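Local structure of chitinase A (4MNJ) at residues 7-12 / 32-37. The protein probably hydrolyses chitin, as a class V plant chitinase of glycosyl hydrolase family 18. Residues are numbered along the deposited sequence; the frame is centred on the assembly and turned at random.
Sequences VGFWPA and YYAFAE
Ala34 O is held by Ala12 N, just past the end of strand 5-11, and by Pro11 CA at that end: Ala12 N donates a nearly straight hydrogen bond to it at 2.8 Å, and Pro11 CA adds a CH···O contact at 3.3 Å. Toward the N-terminal ends of the segments, the two strands pair in parallel, with Tyr32 N giving to Gly8 O, Trp10 N to Tyr32 O and Ala34 N to Trp10 O. These are the first two strands of the family's TIM barrel. Inside the barrel, Phe9 and Tyr32 form an offset stack, planes 24° apart, with Phe9 CE2 coming to 3.4 Å from Tyr32 CD2. Both rings leave their strands with CG anti to the carbonyl carbon (chi1 -78° and -74°), which lets them lie side by side. Val7 CG1 reaches Tyr32 CE1 obliquely at 3.3 Å. The Tyr32 hydroxyl hydrogen-bonds Thr157 and Asn188 on later strands; a leucine here would probably leave both without that partner and strip the Phe9 ring of its stack. On the outer face, toward helix 52-63, Tyr33 CE1 meets the edge of the indole at Trp10 CZ3, 3.6 Å away. Ala12 CB sits 3.6 Å from Tyr33 OH, a buried hydroxyl with no polar partner in the model. Backbone bonds thus set the spacing, aromatic rings pack on both faces, and the Tyr32 hydroxyl carries a polar link across the barrel interior.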
ATOM      1  N   VAL A   7      -2.359  -9.580   2.193  1.00  9.81           N
ATOM      2  CA  VAL A   7      -2.871  -8.315   2.716  1.00  9.76           C
ATOM      3  C   VAL A   7      -3.638  -7.524   1.656  1.00  9.35           C
ATOM      4  O   VAL A   7      -3.237  -7.481   0.499  1.00  8.90           O
ATOM      5  CB  VAL A   7      -1.720  -7.458   3.307  1.00  9.67           C
ATOM      6  CG1 VAL A   7      -2.245  -6.137   3.860  1.00 10.20           C
ATOM      7  CG2 VAL A   7      -0.959  -8.232   4.397  1.00 10.59           C
ATOM      8  N   GLY A   8      -4.747  -6.907   2.062  1.00  9.07           N
ATOM      9  CA  GLY A   8      -5.506  -6.047   1.155  1.00  9.18           C
ATOM     10  C   GLY A   8      -5.932  -4.757   1.822  1.00  8.92           C
ATOM     11  O   GLY A   8      -6.286  -4.760   3.000  1.00  9.37           O
ATOM     12  N   PHE A   9      -5.903  -3.665   1.062  1.00  9.13           N
ATOM     13  CA  PHE A   9      -6.349  -2.355   1.535  1.00  9.08           C
ATOM     14  C   PHE A   9      -7.706  -2.016   0.944  1.00  9.13           C
ATOM     15  O   PHE A   9      -7.890  -2.077  -0.276  1.00  9.14           O
ATOM     16  CB  PHE A   9      -5.347  -1.270   1.126  1.00  9.36           C
ATOM     17  CG  PHE A   9      -4.119  -1.229   1.980  1.00  9.97           C
ATOM     18  CD1 PHE A   9      -3.100  -2.163   1.803  1.00 10.82           C
ATOM     19  CD2 PHE A   9      -3.984  -0.263   2.971  1.00 10.43           C
ATOM     20  CE1 PHE A   9      -1.966  -2.133   2.609  1.00 10.99           C
ATOM     21  CE2 PHE A   9      -2.853  -0.221   3.768  1.00 10.30           C
ATOM     22  CZ  PHE A   9      -1.843  -1.163   3.588  1.00 11.26           C
ATOM     23  N   TRP A  10      -8.646  -1.641   1.810  1.00  9.10           N
ATOM     24  CA  TRP A  10      -9.954  -1.157   1.369  1.00  9.29           C
ATOM     25  C   TRP A  10     -10.075   0.330   1.686  1.00  9.87           C
ATOM     26  O   TRP A  10      -9.981   0.721   2.853  1.00  9.60           O
ATOM     27  CB  TRP A  10     -11.090  -1.930   2.041  1.00  9.35           C
ATOM     28  CG  TRP A  10     -12.444  -1.425   1.616  1.00  9.80           C
ATOM     29  CD1 TRP A  10     -13.084  -1.700   0.442  1.00 10.12           C
ATOM     30  CD2 TRP A  10     -13.308  -0.542   2.349  1.00 10.18           C
ATOM     31  NE1 TRP A  10     -14.298  -1.049   0.399  1.00 10.71           N
ATOM     32  CE2 TRP A  10     -14.458  -0.331   1.555  1.00 10.21           C
ATOM     33  CE3 TRP A  10     -13.221   0.090   3.598  1.00 10.25           C
ATOM     34  CZ2 TRP A  10     -15.518   0.477   1.967  1.00 10.79           C
ATOM     35  CZ3 TRP A  10     -14.282   0.898   4.011  1.00 10.06           C
ATOM     36  CH2 TRP A  10     -15.417   1.082   3.191  1.00 10.44           C
ATOM     37  N   PRO A  11     -10.277   1.167   0.655  1.00 10.25           N
ATOM     38  CA  PRO A  11     -10.410   2.596   0.923  1.00 10.93           C
ATOM     39  C   PRO A  11     -11.852   3.002   1.199  1.00 11.80           C
ATOM     40  O   PRO A  11     -12.753   2.695   0.412  1.00 11.97           O
ATOM     41  CB  PRO A  11      -9.882   3.246  -0.358  1.00 10.88           C
ATOM     42  CG  PRO A  11     -10.091   2.221  -1.433  1.00 10.85           C
ATOM     43  CD  PRO A  11     -10.315   0.871  -0.789  1.00 10.45           C
ATOM     44  N   ALA A  12     -12.062   3.693   2.313  1.00 12.62           N
ATOM     45  CA  ALA A  12     -13.403   4.124   2.719  1.00 13.81           C
ATOM     46  C   ALA A  12     -14.123   4.991   1.677  1.00 14.49           C
ATOM     47  O   ALA A  12     -15.361   5.012   1.642  1.00 14.59           O
ATOM     48  CB  ALA A  12     -13.353   4.829   4.079  1.00 13.94           C
ATOM     49  N   TYR A  32      -7.043  -4.032   5.594  1.00  9.22           N
ATOM     50  CA  TYR A  32      -6.899  -2.688   6.142  1.00  9.47           C
ATOM     51  C   TYR A  32      -8.057  -1.777   5.762  1.00  9.64           C
ATOM     52  O   TYR A  32      -8.511  -1.771   4.615  1.00  9.98           O
ATOM     53  CB  TYR A  32      -5.627  -2.034   5.615  1.00  9.44           C
ATOM     54  CG  TYR A  32      -4.311  -2.530   6.177  1.00 10.39           C
ATOM     55  CD1 TYR A  32      -3.890  -3.849   6.001  1.00 12.50           C
ATOM     56  CD2 TYR A  32      -3.464  -1.655   6.837  1.00 11.10           C
ATOM     57  CE1 TYR A  32      -2.656  -4.283   6.505  1.00 13.01           C
ATOM     58  CE2 TYR A  32      -2.235  -2.074   7.326  1.00 12.29           C
ATOM     59  CZ  TYR A  32      -1.834  -3.377   7.156  1.00 12.12           C
ATOM     60  OH  TYR A  32      -0.609  -3.763   7.653  1.00 11.57           O
ATOM     61  N   TYR A  33      -8.504  -0.990   6.735  1.00  9.35           N
ATOM     62  CA  TYR A  33      -9.417   0.123   6.513  1.00  9.64           C
ATOM     63  C   TYR A  33      -8.558   1.372   6.319  1.00  9.31           C
ATOM     64  O   TYR A  33      -7.767   1.730   7.194  1.00  9.46           O
ATOM     65  CB  TYR A  33     -10.316   0.278   7.743  1.00  9.61           C
ATOM     66  CG  TYR A  33     -11.382   1.346   7.661  1.00 10.83           C
ATOM     67  CD1 TYR A  33     -12.716   0.997   7.459  1.00 12.00           C
ATOM     68  CD2 TYR A  33     -11.070   2.699   7.815  1.00 12.06           C
ATOM     69  CE1 TYR A  33     -13.713   1.960   7.391  1.00 13.37           C
ATOM     70  CE2 TYR A  33     -12.075   3.680   7.749  1.00 13.23           C
ATOM     71  CZ  TYR A  33     -13.388   3.293   7.539  1.00 14.18           C
ATOM     72  OH  TYR A  33     -14.391   4.244   7.471  1.00 16.38           O
ATOM     73  N   ALA A  34      -8.713   2.026   5.171  1.00  9.50           N
ATOM     74  CA  ALA A  34      -7.943   3.227   4.844  1.00  9.56           C
ATOM     75  C   ALA A  34      -8.893   4.398   4.552  1.00  9.88           C
ATOM     76  O   ALA A  34      -9.726   4.275   3.661  1.00  9.69           O
ATOM     77  CB  ALA A  34      -7.060   2.939   3.630  1.00  9.90           C
ATOM     78  N   PHE A  35      -8.808   5.528   5.265  1.00  9.95           N
ATOM     79  CA  PHE A  35      -7.838   5.835   6.320  1.00  9.80           C
ATOM     80  C   PHE A  35      -8.521   6.581   7.456  1.00 10.16           C
ATOM     81  O   PHE A  35      -9.484   7.314   7.235  1.00 10.39           O
ATOM     82  CB  PHE A  35      -6.755   6.778   5.791  1.00  9.87           C
ATOM     83  CG  PHE A  35      -5.913   6.203   4.699  1.00  9.88           C
ATOM     84  CD1 PHE A  35      -4.801   5.431   5.005  1.00 10.46           C
ATOM     85  CD2 PHE A  35      -6.203   6.471   3.363  1.00 10.12           C
ATOM     86  CE1 PHE A  35      -4.004   4.897   3.991  1.00 10.65           C
ATOM     87  CE2 PHE A  35      -5.415   5.936   2.340  1.00  9.99           C
ATOM     88  CZ  PHE A  35      -4.310   5.152   2.661  1.00 10.06           C
ATOM     89  N   ALA A  36      -7.999   6.411   8.667  1.00 10.28           N
ATOM     90  CA  ALA A  36      -8.306   7.321   9.762  1.00 10.59           C
ATOM     91  C   ALA A  36      -7.510   8.614   9.557  1.00 11.04           C
ATOM     92  O   ALA A  36      -6.405   8.595   9.001  1.00 10.94           O
ATOM     93  CB  ALA A  36      -7.958   6.681  11.096  1.00 10.83           C
ATOM     94  N   GLU A  37      -8.076   9.737   9.994  1.00 11.40           N
ATOM     95  CA  GLU A  37      -7.406  11.035   9.832  1.00 12.11           C
ATOM     96  C   GLU A  37      -6.632  11.437  11.090  1.00 11.88           C
ATOM     97  O   GLU A  37      -6.962  11.009  12.198  1.00 11.77           O
ATOM     98  CB  GLU A  37      -8.397  12.129   9.399  1.00 13.17           C
ATOM     99  CG  GLU A  37      -9.536  12.398  10.364  1.00 15.49           C
ATOM    100  CD  GLU A  37     -10.566  13.383   9.815  1.00 18.98           C
ATOM    101  OE1 GLU A  37     -11.047  14.222  10.596  1.00 20.76           O
ATOM    102  OE2 GLU A  37     -10.892  13.322   8.609  1.00 22.10           O
TER